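Local coordinates for protein Cys-Gly metallodipeptidase DUG1 (Saccharomyces cerevisiae, PDB 4G1P) that hydrolyses Cys-Gly dipeptides as a metallopeptidase of the M20 family that uses zinc or manganese and takes part in glutathione degradation as a subunit of the GSH degradosomal complex, at residues Q18-L23 / S459-G464; L121-D124 / I129-G132; D200-G205 / T417-S422; G445-H450 / K455-N460. All coordinates share one frame; numbering follows the deposited sequence.

Interaction 1: residues Q18-L23 / S459-G464; sequences QFFSRL and SNFVGG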
loop_
_atom_site.group_PDB
_atom_site.type_symbol
_atom_site.label_atom_id
_atom_site.label_comp_id
_atom_site.label_asym_id
_atom_site.label_seq_id
_atom_site.Cartn_x
_atom_site.Cartn_y
_atom_site.Cartn_z
ATOM N N GLN A 18 -10.140 22.094 32.972
ATOM C CA GLN A 18 -10.981 20.915 32.861
ATOM C C GLN A 18 -11.286 20.608 31.403
ATOM O O GLN A 18 -11.375 19.441 31.023
ATOM C CB GLN A 18 -12.253 20.918 33.740
ATOM C CG GLN A 18 -12.692 22.235 34.372
ATOM C CD GLN A 18 -11.825 22.655 35.553
ATOM O OE1 GLN A 18 -10.972 23.541 35.430
ATOM N NE2 GLN A 18 -12.047 22.030 36.705
ATOM N N PHE A 19 -11.399 21.647 30.580
ATOM C CA PHE A 19 -11.632 21.446 29.157
ATOM C C PHE A 19 -10.462 20.681 28.535
ATOM O O PHE A 19 -10.671 19.766 27.739
ATOM C CB PHE A 19 -11.836 22.772 28.416
ATOM C CG PHE A 19 -13.041 23.553 28.867
ATOM C CD1 PHE A 19 -14.076 22.939 29.551
ATOM C CD2 PHE A 19 -13.134 24.905 28.605
ATOM C CE1 PHE A 19 -15.165 23.651 29.972
ATOM C CE2 PHE A 19 -14.224 25.619 29.015
ATOM C CZ PHE A 19 -15.247 24.990 29.697
ATOM N N PHE A 20 -9.246 21.072 28.906
ATOM C CA PHE A 20 -8.031 20.450 28.408
ATOM C C PHE A 20 -8.020 19.002 28.841
ATOM O O PHE A 20 -7.709 18.095 28.069
ATOM C CB PHE A 20 -6.796 21.137 28.989
ATOM C CG PHE A 20 -6.440 22.440 28.329
ATOM C CD1 PHE A 20 -6.770 22.687 27.007
ATOM C CD2 PHE A 20 -5.752 23.426 29.036
ATOM C CE1 PHE A 20 -6.423 23.907 26.410
ATOM C CE2 PHE A 20 -5.404 24.644 28.445
ATOM C CZ PHE A 20 -5.736 24.884 27.138
ATOM N N SER A 21 -8.356 18.795 30.102
ATOM C CA SER A 21 -8.343 17.468 30.658
ATOM C C SER A 21 -9.339 16.581 29.914
ATOM O O SER A 21 -9.012 15.468 29.479
ATOM C CB SER A 21 -8.672 17.536 32.141
ATOM O OG SER A 21 -8.699 16.237 32.697
ATOM N N ARG A 22 -10.554 17.083 29.762
ATOM C CA ARG A 22 -11.583 16.353 29.051
ATOM C C ARG A 22 -11.115 16.020 27.635
ATOM O O ARG A 22 -11.280 14.893 27.170
ATOM C CB ARG A 22 -12.869 17.163 29.023
ATOM C CG ARG A 22 -13.864 16.673 28.005
ATOM C CD ARG A 22 -15.096 17.557 27.986
ATOM N NE ARG A 22 -15.964 17.292 29.127
ATOM C CZ ARG A 22 -16.782 18.183 29.672
ATOM N NH1 ARG A 22 -16.859 19.416 29.187
ATOM N NH2 ARG A 22 -17.528 17.830 30.703
ATOM N N LEU A 23 -10.497 16.989 26.970
ATOM C CA LEU A 23 -10.079 16.808 25.591
ATOM C C LEU A 23 -8.913 15.813 25.494
ATOM O O LEU A 23 -8.768 15.108 24.508
ATOM C CB LEU A 23 -9.719 18.152 24.970
ATOM C CG LEU A 23 -9.259 18.142 23.519
ATOM C CD1 LEU A 23 -10.326 17.561 22.623
ATOM C CD2 LEU A 23 -8.900 19.545 23.079
ATOM N N SER A 459 -6.202 29.473 20.438
ATOM C CA SER A 459 -6.970 30.687 20.162
ATOM C C SER A 459 -8.269 30.375 19.445
ATOM O O SER A 459 -9.287 30.999 19.714
ATOM C CB SER A 459 -6.153 31.702 19.365
ATOM O OG SER A 459 -5.884 31.214 18.068
ATOM N N ASN A 460 -8.237 29.397 18.544
ATOM C CA ASN A 460 -9.461 28.938 17.874
ATOM C C ASN A 460 -10.333 28.089 18.786
ATOM O O ASN A 460 -11.561 28.112 18.699
ATOM C CB ASN A 460 -9.124 28.157 16.612
ATOM C CG ASN A 460 -8.579 29.043 15.520
ATOM O OD1 ASN A 460 -7.458 29.549 15.622
ATOM N ND2 ASN A 460 -9.363 29.233 14.462
ATOM N N PHE A 461 -9.685 27.341 19.663
ATOM C CA PHE A 461 -10.402 26.521 20.614
ATOM C C PHE A 461 -11.205 27.432 21.531
ATOM O O PHE A 461 -12.426 27.320 21.609
ATOM C CB PHE A 461 -9.429 25.650 21.405
ATOM C CG PHE A 461 -10.094 24.679 22.305
ATOM C CD1 PHE A 461 -11.256 24.047 21.914
ATOM C CD2 PHE A 461 -9.562 24.395 23.558
ATOM C CE1 PHE A 461 -11.895 23.147 22.756
ATOM C CE2 PHE A 461 -10.186 23.484 24.410
ATOM C CZ PHE A 461 -11.351 22.857 24.005
ATOM N N VAL A 462 -10.520 28.354 22.194
ATOM C CA VAL A 462 -11.185 29.279 23.099
ATOM C C VAL A 462 -12.105 30.239 22.345
ATOM O O VAL A 462 -13.274 30.404 22.712
ATOM C CB VAL A 462 -10.179 30.077 23.944
ATOM C CG1 VAL A 462 -10.894 31.152 24.743
ATOM C CG2 VAL A 462 -9.399 29.135 24.857
ATOM N N GLY A 463 -11.583 30.852 21.285
ATOM C CA GLY A 463 -12.373 31.748 20.458
ATOM C C GLY A 463 -13.638 31.094 19.929
ATOM O O GLY A 463 -14.712 31.718 19.899
ATOM N N GLY A 464 -13.515 29.827 19.528
ATOM C CA GLY A 464 -14.632 29.099 18.959
ATOM C C GLY A 464 -15.688 28.778 19.998
ATOM O O GLY A 464 -16.884 28.718 19.693
#
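The helical turn that carries Phe461 toward Phe19, Phe20 and Leu23 is closed by a backbone hydrogen bond from Gly464 N to Asn460 O, 2.7 Å long, and the facing turn by one from Leu23 N to Phe19 O at 2.9 Å. No polar bond joins the two turns; everything between them is apolar and centred on one ring. With CG anti to the backbone N (chi1 -174°), Phe461 extends straight out from its helix, which lets a single side chain span axes that come no nearer than 12.8 Å and cross at 113°. Leu23 lays a methyl over one face of this ring, its CD2 lying 4.2 Å from Phe461 CZ. Phe20 arrives at the ring's edge, near its plane, with CE1 4.3 Å from Phe461 CD2. Phe19 contributes its CB, 4.4 Å from Phe461 CE2, while its own ring leads away to Asn147 and Met465. In this way helix 16-28, close to the start of the chain, is set against helix 458-477, close to its end: in M20 peptidases the alpha/beta catalytic domain is built from both ends of the chain, with the lid domain inserted between. Phenylalanine suits position 461 because its long, flat ring reaches across so wide a separation, and leucine offers slim methyl branches to lie on an aromatic face. Met130 of the neighbouring strand touches Phe20, Leu23 and Phe461 alike. On another side of helix 16-28, Arg22 forms a salt bridge with Asp150 of helix 135-154.

Interaction 2: residues L121-D124 / I129-G132; sequences LVID and IMKG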
loop_
_atom_site.group_PDB
_atom_site.type_symbol
_atom_site.label_atom_id
_atom_site.label_comp_id
_atom_site.label_asym_id
_atom_site.label_seq_id
_atom_site.Cartn_x
_atom_site.Cartn_y
_atom_site.Cartn_z
ATOM N N LEU A 121 -2.334 13.549 23.243
ATOM C CA LEU A 121 -2.582 14.963 22.999
ATOM C C LEU A 121 -1.508 15.836 23.656
ATOM O O LEU A 121 -1.415 15.893 24.875
ATOM C CB LEU A 121 -3.965 15.370 23.523
ATOM C CG LEU A 121 -4.259 16.850 23.280
ATOM C CD1 LEU A 121 -4.595 17.061 21.803
ATOM C CD2 LEU A 121 -5.354 17.363 24.190
ATOM N N VAL A 122 -0.707 16.515 22.848
ATOM C CA VAL A 122 0.283 17.432 23.372
ATOM C C VAL A 122 -0.265 18.846 23.361
ATOM O O VAL A 122 -0.598 19.377 22.297
ATOM C CB VAL A 122 1.550 17.423 22.516
ATOM C CG1 VAL A 122 2.459 18.606 22.891
ATOM C CG2 VAL A 122 2.269 16.093 22.658
ATOM N N ILE A 123 -0.351 19.452 24.544
ATOM C CA ILE A 123 -0.891 20.798 24.691
ATOM C C ILE A 123 0.223 21.776 25.037
ATOM O O ILE A 123 0.817 21.679 26.095
ATOM C CB ILE A 123 -1.940 20.856 25.825
ATOM C CG1 ILE A 123 -3.119 19.942 25.505
ATOM C CG2 ILE A 123 -2.391 22.301 26.079
ATOM C CD1 ILE A 123 -4.298 20.107 26.431
ATOM N N ASP A 124 0.501 22.718 24.149
ATOM C CA ASP A 124 1.563 23.688 24.387
ATOM C C ASP A 124 0.965 25.086 24.495
ATOM O O ASP A 124 0.725 25.739 23.478
ATOM C CB ASP A 124 2.590 23.637 23.252
ATOM C CG ASP A 124 3.756 24.604 23.454
ATOM O OD1 ASP A 124 3.731 25.420 24.404
ATOM O OD2 ASP A 124 4.711 24.547 22.646
ATOM N N ILE A 129 -0.849 25.772 20.859
ATOM C CA ILE A 129 -1.350 24.719 19.973
ATOM C C ILE A 129 -1.569 23.413 20.701
ATOM O O ILE A 129 -0.896 23.102 21.681
ATOM C CB ILE A 129 -0.415 24.443 18.781
ATOM C CG1 ILE A 129 1.040 24.475 19.230
ATOM C CG2 ILE A 129 -0.622 25.475 17.685
ATOM C CD1 ILE A 129 1.565 23.154 19.751
ATOM N N MET A 130 -2.528 22.654 20.209
ATOM C CA MET A 130 -2.772 21.308 20.686
ATOM C C MET A 130 -2.551 20.385 19.501
ATOM O O MET A 130 -3.131 20.594 18.434
ATOM C CB MET A 130 -4.194 21.206 21.223
ATOM C CG MET A 130 -4.507 22.306 22.230
ATOM S SD MET A 130 -6.139 22.171 22.982
ATOM C CE MET A 130 -7.228 22.625 21.634
ATOM N N LYS A 131 -1.674 19.400 19.667
ATOM C CA LYS A 131 -1.347 18.460 18.587
ATOM C C LYS A 131 -1.870 17.075 18.921
ATOM O O LYS A 131 -1.557 16.518 19.980
ATOM C CB LYS A 131 0.166 18.408 18.359
ATOM C CG LYS A 131 0.805 19.778 18.396
ATOM C CD LYS A 131 2.302 19.719 18.193
ATOM C CE LYS A 131 2.606 19.516 16.712
ATOM N NZ LYS A 131 1.755 20.405 15.856
ATOM N N GLY A 132 -2.670 16.520 18.017
ATOM C CA GLY A 132 -3.213 15.186 18.201
ATOM C C GLY A 132 -4.191 14.850 17.099
ATOM O O GLY A 132 -4.830 15.756 16.549
#
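Val122 and Lys131 face each other as a hydrogen-bonded antiparallel pair, with Lys131 N to Val122 O at 2.8 Å and Val122 N to Lys131 O at 3.0 Å. Asp124 and Ile129 form the next such pair. There Asp124 N meets Ile129 O at 2.9 Å, almost in line with the carbonyl bond (172°), whereas Ile129 N reaches Asp124 O at 3.1 Å from a position tilted 30° out of the carbonyl plane. Between them sits the non-hydrogen-bonded pair Ile123 and Met130, in contact through Ile123 CG1 and Met130 CG, 4.3 Å apart. The result is a beta hairpin, strands 122-124 and 129-131 joined by a four-residue turn, and its two faces differ. Ile123 and Met130 lie on the face toward helix 16-28, where Phe20 and Leu23 receive them; unbranched at CB, flexible methionine can thread between that helix and helix 458-477. On the face of Val122, Asp124, Ile129 and Lys131, the ethyl arm of Ile129 folds back toward the partner strand (chi1 41°) and brings CD1 to 3.7 Å from Asp124 CB. This places a hydrophobic methyl beside the aliphatic root of an acid, whose carboxylate turns instead to the turn backbone: Asp124 OD1 accepts a hydrogen bond from Lys127 N. Farther out, Leu121 rests on Thr24 and Ile27, and the backbone of Met130 pairs with Leu456 of strand 455-457.

Interaction 3: residues D200-G205 / T417-S422; sequences DNYWLG and TREGGS. With CYS (cysteine), chain E.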
loop_
_atom_site.group_PDB
_atom_site.type_symbol
_atom_site.label_atom_id
_atom_site.label_comp_id
_atom_site.label_asym_id
_atom_site.label_seq_id
_atom_site.Cartn_x
_atom_site.Cartn_y
_atom_site.Cartn_z
ATOM N N ASP A 200 -17.662 21.470 11.984
ATOM C CA ASP A 200 -16.943 20.346 11.416
ATOM C C ASP A 200 -16.189 20.748 10.158
ATOM O O ASP A 200 -16.074 19.972 9.213
ATOM C CB ASP A 200 -17.926 19.227 11.081
ATOM C CG ASP A 200 -17.298 17.844 11.165
ATOM O OD1 ASP A 200 -16.084 17.733 11.428
ATOM O OD2 ASP A 200 -18.024 16.856 10.955
ATOM N N ASN A 201 -15.699 21.978 10.137
ATOM C CA ASN A 201 -14.802 22.419 9.087
ATOM C C ASN A 201 -13.903 23.502 9.637
ATOM O O ASN A 201 -13.731 23.583 10.840
ATOM C CB ASN A 201 -15.567 22.877 7.843
ATOM C CG ASN A 201 -16.376 24.133 8.078
ATOM O OD1 ASN A 201 -17.055 24.272 9.102
ATOM N ND2 ASN A 201 -16.295 25.067 7.133
ATOM N N TYR A 202 -13.335 24.335 8.769
ATOM C CA TYR A 202 -12.233 25.221 9.160
ATOM C C TYR A 202 -12.366 26.559 8.487
ATOM O O TYR A 202 -13.081 26.682 7.496
ATOM C CB TYR A 202 -10.893 24.589 8.753
ATOM C CG TYR A 202 -10.977 23.093 8.809
ATOM C CD1 TYR A 202 -11.407 22.360 7.702
ATOM C CD2 TYR A 202 -10.716 22.413 9.991
ATOM C CE1 TYR A 202 -11.539 20.982 7.770
ATOM C CE2 TYR A 202 -10.840 21.043 10.063
ATOM C CZ TYR A 202 -11.251 20.327 8.956
ATOM O OH TYR A 202 -11.382 18.955 9.034
ATOM N N TRP A 203 -11.658 27.553 9.020
ATOM C CA TRP A 203 -11.513 28.835 8.348
ATOM C C TRP A 203 -10.861 28.557 7.027
ATOM O O TRP A 203 -10.149 27.569 6.875
ATOM C CB TRP A 203 -10.581 29.762 9.120
ATOM C CG TRP A 203 -11.087 30.213 10.429
ATOM C CD1 TRP A 203 -12.295 29.921 10.987
ATOM C CD2 TRP A 203 -10.402 31.053 11.364
ATOM N NE1 TRP A 203 -12.403 30.522 12.219
ATOM C CE2 TRP A 203 -11.252 31.223 12.474
ATOM C CE3 TRP A 203 -9.150 31.672 11.373
ATOM C CZ2 TRP A 203 -10.896 31.996 13.575
ATOM C CZ3 TRP A 203 -8.797 32.434 12.468
ATOM C CH2 TRP A 203 -9.669 32.591 13.553
ATOM N N LEU A 204 -11.082 29.444 6.077
ATOM C CA LEU A 204 -10.432 29.346 4.781
ATOM C C LEU A 204 -8.906 29.391 4.912
ATOM O O LEU A 204 -8.179 28.623 4.278
ATOM C CB LEU A 204 -10.910 30.505 3.912
ATOM C CG LEU A 204 -10.218 30.663 2.571
ATOM C CD1 LEU A 204 -10.532 29.448 1.741
ATOM C CD2 LEU A 204 -10.718 31.941 1.914
ATOM N N GLY A 205 -8.432 30.312 5.735
ATOM C CA GLY A 205 -7.014 30.561 5.869
ATOM C C GLY A 205 -6.700 30.490 7.337
ATOM O O GLY A 205 -7.351 29.740 8.068
ATOM N N THR A 417 -18.079 31.931 3.371
ATOM C CA THR A 417 -17.292 31.050 2.523
ATOM C C THR A 417 -18.007 29.752 2.254
ATOM O O THR A 417 -18.929 29.361 2.969
ATOM C CB THR A 417 -15.967 30.674 3.191
ATOM O OG1 THR A 417 -16.246 29.972 4.408
ATOM C CG2 THR A 417 -15.142 31.903 3.502
ATOM N N ARG A 418 -17.557 29.070 1.215
ATOM C CA ARG A 418 -17.995 27.712 0.981
ATOM C C ARG A 418 -16.875 26.782 1.405
ATOM O O ARG A 418 -15.843 27.241 1.880
ATOM C CB ARG A 418 -18.400 27.542 -0.477
ATOM C CG ARG A 418 -19.635 28.366 -0.796
ATOM C CD ARG A 418 -19.892 28.469 -2.271
ATOM N NE ARG A 418 -20.421 27.225 -2.816
ATOM C CZ ARG A 418 -21.014 27.140 -3.996
ATOM N NH1 ARG A 418 -21.167 28.228 -4.735
ATOM N NH2 ARG A 418 -21.465 25.977 -4.429
ATOM N N GLU A 419 -17.099 25.482 1.272
ATOM C CA GLU A 419 -16.117 24.489 1.691
ATOM C C GLU A 419 -15.776 23.534 0.561
ATOM O O GLU A 419 -16.667 23.049 -0.152
ATOM C CB GLU A 419 -16.656 23.665 2.858
ATOM C CG GLU A 419 -15.950 23.889 4.167
ATOM C CD GLU A 419 -14.486 23.513 4.130
ATOM O OE1 GLU A 419 -14.156 22.443 3.573
ATOM O OE2 GLU A 419 -13.668 24.297 4.669
ATOM N N GLY A 420 -14.483 23.258 0.418
ATOM C CA GLY A 420 -14.023 22.210 -0.475
ATOM C C GLY A 420 -14.330 20.841 0.103
ATOM O O GLY A 420 -14.576 19.879 -0.624
ATOM N N GLY A 421 -14.324 20.757 1.429
ATOM C CA GLY A 421 -14.600 19.511 2.115
ATOM C C GLY A 421 -16.075 19.173 2.105
ATOM O O GLY A 421 -16.870 19.880 1.482
ATOM N N SER A 422 -16.437 18.105 2.816
ATOM C CA SER A 422 -17.789 17.579 2.800
ATOM C C SER A 422 -18.276 17.186 4.177
ATOM O O SER A 422 -17.519 16.688 5.002
ATOM C CB SER A 422 -17.844 16.354 1.913
ATOM O OG SER A 422 -17.315 16.674 0.654
HETATM N N CYS E . -13.893 13.179 5.223
HETATM C CA CYS E . -14.159 12.754 3.863
HETATM C C CYS E . -13.997 13.955 2.927
HETATM O O CYS E . -14.622 14.997 3.121
HETATM C CB CYS E . -15.548 12.122 3.753
HETATM S SG CYS E . -15.950 11.517 2.143
#
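Asn201 presses against Glu419 where the loop after strand 195-198 of the catalytic domain meets strand 415-419, which pairs in parallel with the start of strand 210-226 in this M20 peptidase. This is the tight part. Asn201 CB lies 3.8 Å from Glu419 CG, and the amide and carboxylate planes stand 83° apart; the groups pack without a hydrogen bond between them. The Asn201 amide spends its ND2 on Thr212, in the strand beside Glu419. The Glu419 chain, bent at chi2 (-62°), curls back so that OE1 accepts the backbone N-H of Gly421 at 2.7 Å, on the anti side of the carboxylate. A glutamate has just the length to make that loop while its CG packs against Asn201. Were Glu419 replaced by an alanine, Gly421 N would probably lose this acceptor, a gap would open beside Asn201, and the turn toward Ser422 would become more mobile. The loose end lies at Leu204 and Thr417: Leu204 CB and Thr417 CG2 merely approach, at 4.5 Å, and the partly exposed leucine leans also on Leu310 and Trp314. At the opposite ends of the two segments is the active site, with Asp200 a zinc ligand and Ser422 lining the pocket of the bound glycine and cysteine. There Ser422 CB lies 3.7 Å from O of the bound cysteine.

Interaction 4: residues G445-H450 / K455-N460; sequences GDDGAH and KLDISN. With ZN (zinc ion), chain B; GLY (glycine), chain D; CYS (cysteine), chain E.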
loop_
_atom_site.group_PDB
_atom_site.type_symbol
_atom_site.label_atom_id
_atom_site.label_comp_id
_atom_site.label_asym_id
_atom_site.label_seq_id
_atom_site.Cartn_x
_atom_site.Cartn_y
_atom_site.Cartn_z
ATOM N N GLY A 445 -7.447 26.618 8.419
ATOM C CA GLY A 445 -7.363 25.798 7.223
ATOM C C GLY A 445 -6.049 25.059 7.077
ATOM O O GLY A 445 -5.846 24.343 6.098
ATOM N N ASP A 446 -5.147 25.248 8.037
ATOM C CA ASP A 446 -3.865 24.560 8.021
ATOM C C ASP A 446 -3.733 23.630 9.220
ATOM O O ASP A 446 -2.632 23.336 9.670
ATOM C CB ASP A 446 -2.707 25.559 7.976
ATOM C CG ASP A 446 -2.511 26.322 9.291
ATOM O OD1 ASP A 446 -3.399 26.288 10.164
ATOM O OD2 ASP A 446 -1.457 26.979 9.437
ATOM N N ASP A 447 -4.867 23.181 9.735
ATOM C CA ASP A 447 -4.886 22.349 10.926
ATOM C C ASP A 447 -4.344 20.936 10.654
ATOM O O ASP A 447 -3.988 20.202 11.568
ATOM C CB ASP A 447 -6.307 22.323 11.520
ATOM C CG ASP A 447 -6.613 23.571 12.341
ATOM O OD1 ASP A 447 -5.798 24.505 12.306
ATOM O OD2 ASP A 447 -7.655 23.625 13.028
ATOM N N GLY A 448 -4.267 20.567 9.383
ATOM C CA GLY A 448 -3.719 19.283 9.009
ATOM C C GLY A 448 -4.693 18.130 9.169
ATOM O O GLY A 448 -4.272 17.004 9.409
ATOM N N ALA A 449 -5.992 18.386 9.042
ATOM C CA ALA A 449 -6.947 17.286 9.083
ATOM C C ALA A 449 -6.616 16.251 8.001
ATOM O O ALA A 449 -6.253 16.608 6.880
ATOM C CB ALA A 449 -8.369 17.795 8.930
ATOM N N HIS A 450 -6.725 14.974 8.369
ATOM C CA HIS A 450 -6.450 13.841 7.482
ATOM C C HIS A 450 -4.971 13.753 7.134
ATOM O O HIS A 450 -4.587 13.082 6.172
ATOM C CB HIS A 450 -7.289 13.914 6.202
ATOM C CG HIS A 450 -8.758 13.793 6.437
ATOM N ND1 HIS A 450 -9.642 13.414 5.448
ATOM C CD2 HIS A 450 -9.504 14.005 7.546
ATOM C CE1 HIS A 450 -10.866 13.391 5.939
ATOM N NE2 HIS A 450 -10.812 13.751 7.210
ATOM N N LYS A 455 -3.394 19.718 14.237
ATOM C CA LYS A 455 -3.302 20.674 15.329
ATOM C C LYS A 455 -4.594 21.468 15.460
ATOM O O LYS A 455 -5.384 21.565 14.518
ATOM C CB LYS A 455 -2.159 21.649 15.073
ATOM C CG LYS A 455 -2.624 23.015 14.535
ATOM C CD LYS A 455 -1.910 23.373 13.238
ATOM C CE LYS A 455 -2.059 24.847 12.884
ATOM N NZ LYS A 455 -3.462 25.240 12.611
ATOM N N LEU A 456 -4.804 22.019 16.647
ATOM C CA LEU A 456 -5.858 22.992 16.877
ATOM C C LEU A 456 -5.219 24.118 17.663
ATOM O O LEU A 456 -4.653 23.882 18.726
ATOM C CB LEU A 456 -7.021 22.392 17.667
ATOM C CG LEU A 456 -8.201 23.364 17.861
ATOM C CD1 LEU A 456 -8.640 23.918 16.524
ATOM C CD2 LEU A 456 -9.386 22.700 18.579
ATOM N N ASP A 457 -5.270 25.334 17.133
ATOM C CA ASP A 457 -4.721 26.468 17.857
ATOM C C ASP A 457 -5.636 26.767 19.030
ATOM O O ASP A 457 -6.856 26.747 18.889
ATOM C CB ASP A 457 -4.588 27.681 16.947
ATOM C CG ASP A 457 -3.663 27.426 15.773
ATOM O OD1 ASP A 457 -2.426 27.545 15.935
ATOM O OD2 ASP A 457 -4.180 27.100 14.684
ATOM N N ILE A 458 -5.042 27.012 20.194
ATOM C CA ILE A 458 -5.812 27.270 21.407
ATOM C C ILE A 458 -6.680 28.524 21.241
ATOM O O ILE A 458 -7.779 28.608 21.800
ATOM C CB ILE A 458 -4.901 27.366 22.659
ATOM C CG1 ILE A 458 -4.113 26.070 22.830
ATOM C CG2 ILE A 458 -5.710 27.602 23.904
ATOM C CD1 ILE A 458 -3.237 26.031 24.064
ATOM N N SER A 459 -6.202 29.473 20.438
ATOM C CA SER A 459 -6.970 30.687 20.162
ATOM C C SER A 459 -8.269 30.375 19.445
ATOM O O SER A 459 -9.287 30.999 19.714
ATOM C CB SER A 459 -6.153 31.702 19.365
ATOM O OG SER A 459 -5.884 31.214 18.068
ATOM N N ASN A 460 -8.237 29.397 18.544
ATOM C CA ASN A 460 -9.461 28.938 17.874
ATOM C C ASN A 460 -10.333 28.089 18.786
ATOM O O ASN A 460 -11.561 28.112 18.699
ATOM C CB ASN A 460 -9.124 28.157 16.612
ATOM C CG ASN A 460 -8.579 29.043 15.520
ATOM O OD1 ASN A 460 -7.458 29.549 15.622
ATOM N ND2 ASN A 460 -9.363 29.233 14.462
HETATM ZN ZN ZN B . -12.314 13.985 8.552
HETATM N N GLY D . -13.145 15.574 6.682
HETATM C CA GLY D . -14.110 14.593 7.139
HETATM C C GLY D . -14.696 14.003 5.885
HETATM O O GLY D . -15.828 14.298 5.512
HETATM N N CYS E . -13.893 13.179 5.223
HETATM C CA CYS E . -14.159 12.754 3.863
HETATM C C CYS E . -13.997 13.955 2.927
HETATM O O CYS E . -14.622 14.997 3.121
HETATM C CB CYS E . -15.548 12.122 3.753
HETATM S SG CYS E . -15.950 11.517 2.143
#
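The carboxylates of Asp446 and Asp457 take the ammonium group of Lys455 in different ways: NZ stands above the plane of Asp446, 43° out of it and 2.7 Å from OD1, but meets Asp457 OD2 on the syn side at 2.9 Å. Asp447 crosses the lysine at about a right angle and forms a third salt bridge, OD1 to Lys455 NZ, modelled at 2.5 Å, too short for the exact length to be trusted at this resolution; its OD2 faces Leu456 CD1 and bonds to Thr136 OG1. The remaining flat group, the His450 ring, has N of the bound cysteine at its edge, in plane, and meets the ring of His233 of the second subunit at about 30°. Its NE2 binds zinc at 2.0 Å, a site completed by Asp137, Glu172 and N of the bound glycine. Asp446 turns its CG between its backbone N and carbonyl carbon (chi1 71°), which swings the carboxylate toward the lysine. Lysine has the length, bent at chi2 and chi4, to bring a cation from strand 455-457 back among these acids, and its own backbone N also bonds to Asp447 O at 2.8 Å. Replacement of Lys455 by an alanine would probably leave three carboxylates without their shared cation and loosen the loop leading to His450. Asp447 OD1 and Asp457 OD2 are 3.9 Å apart, so their mutual repulsion is probably offset by Lys455, with Arg444 as a second cation on Asp457; the network ties strand 455-457 to the loop that ends in the zinc ligand His450, and is consistent with holding it in place.

In the fold
Interactions 1, 2 and 4 cluster in one part of the catalytic domain, with centres 10 to 12 Å apart. Strand 129-131 of interaction 2 is the middle strand of a three-stranded antiparallel sheet whose far edge, 455-457, belongs to interaction 4; that strand runs into helix 458-477, used by interactions 1 and 4. Along the chain, interactions 2, 3 and 4 follow in that order, and interaction 1 joins the two ends around 2 and 3. Interaction 3 lies about 12 Å from interaction 4, centre to centre, with Trp203 against Asn460. Both hold zinc ligands and touch the bound cysteine, so the cluster of interactions 1, 2 and 4 adjoins, through interaction 4, the zinc site that the second subunit also approaches.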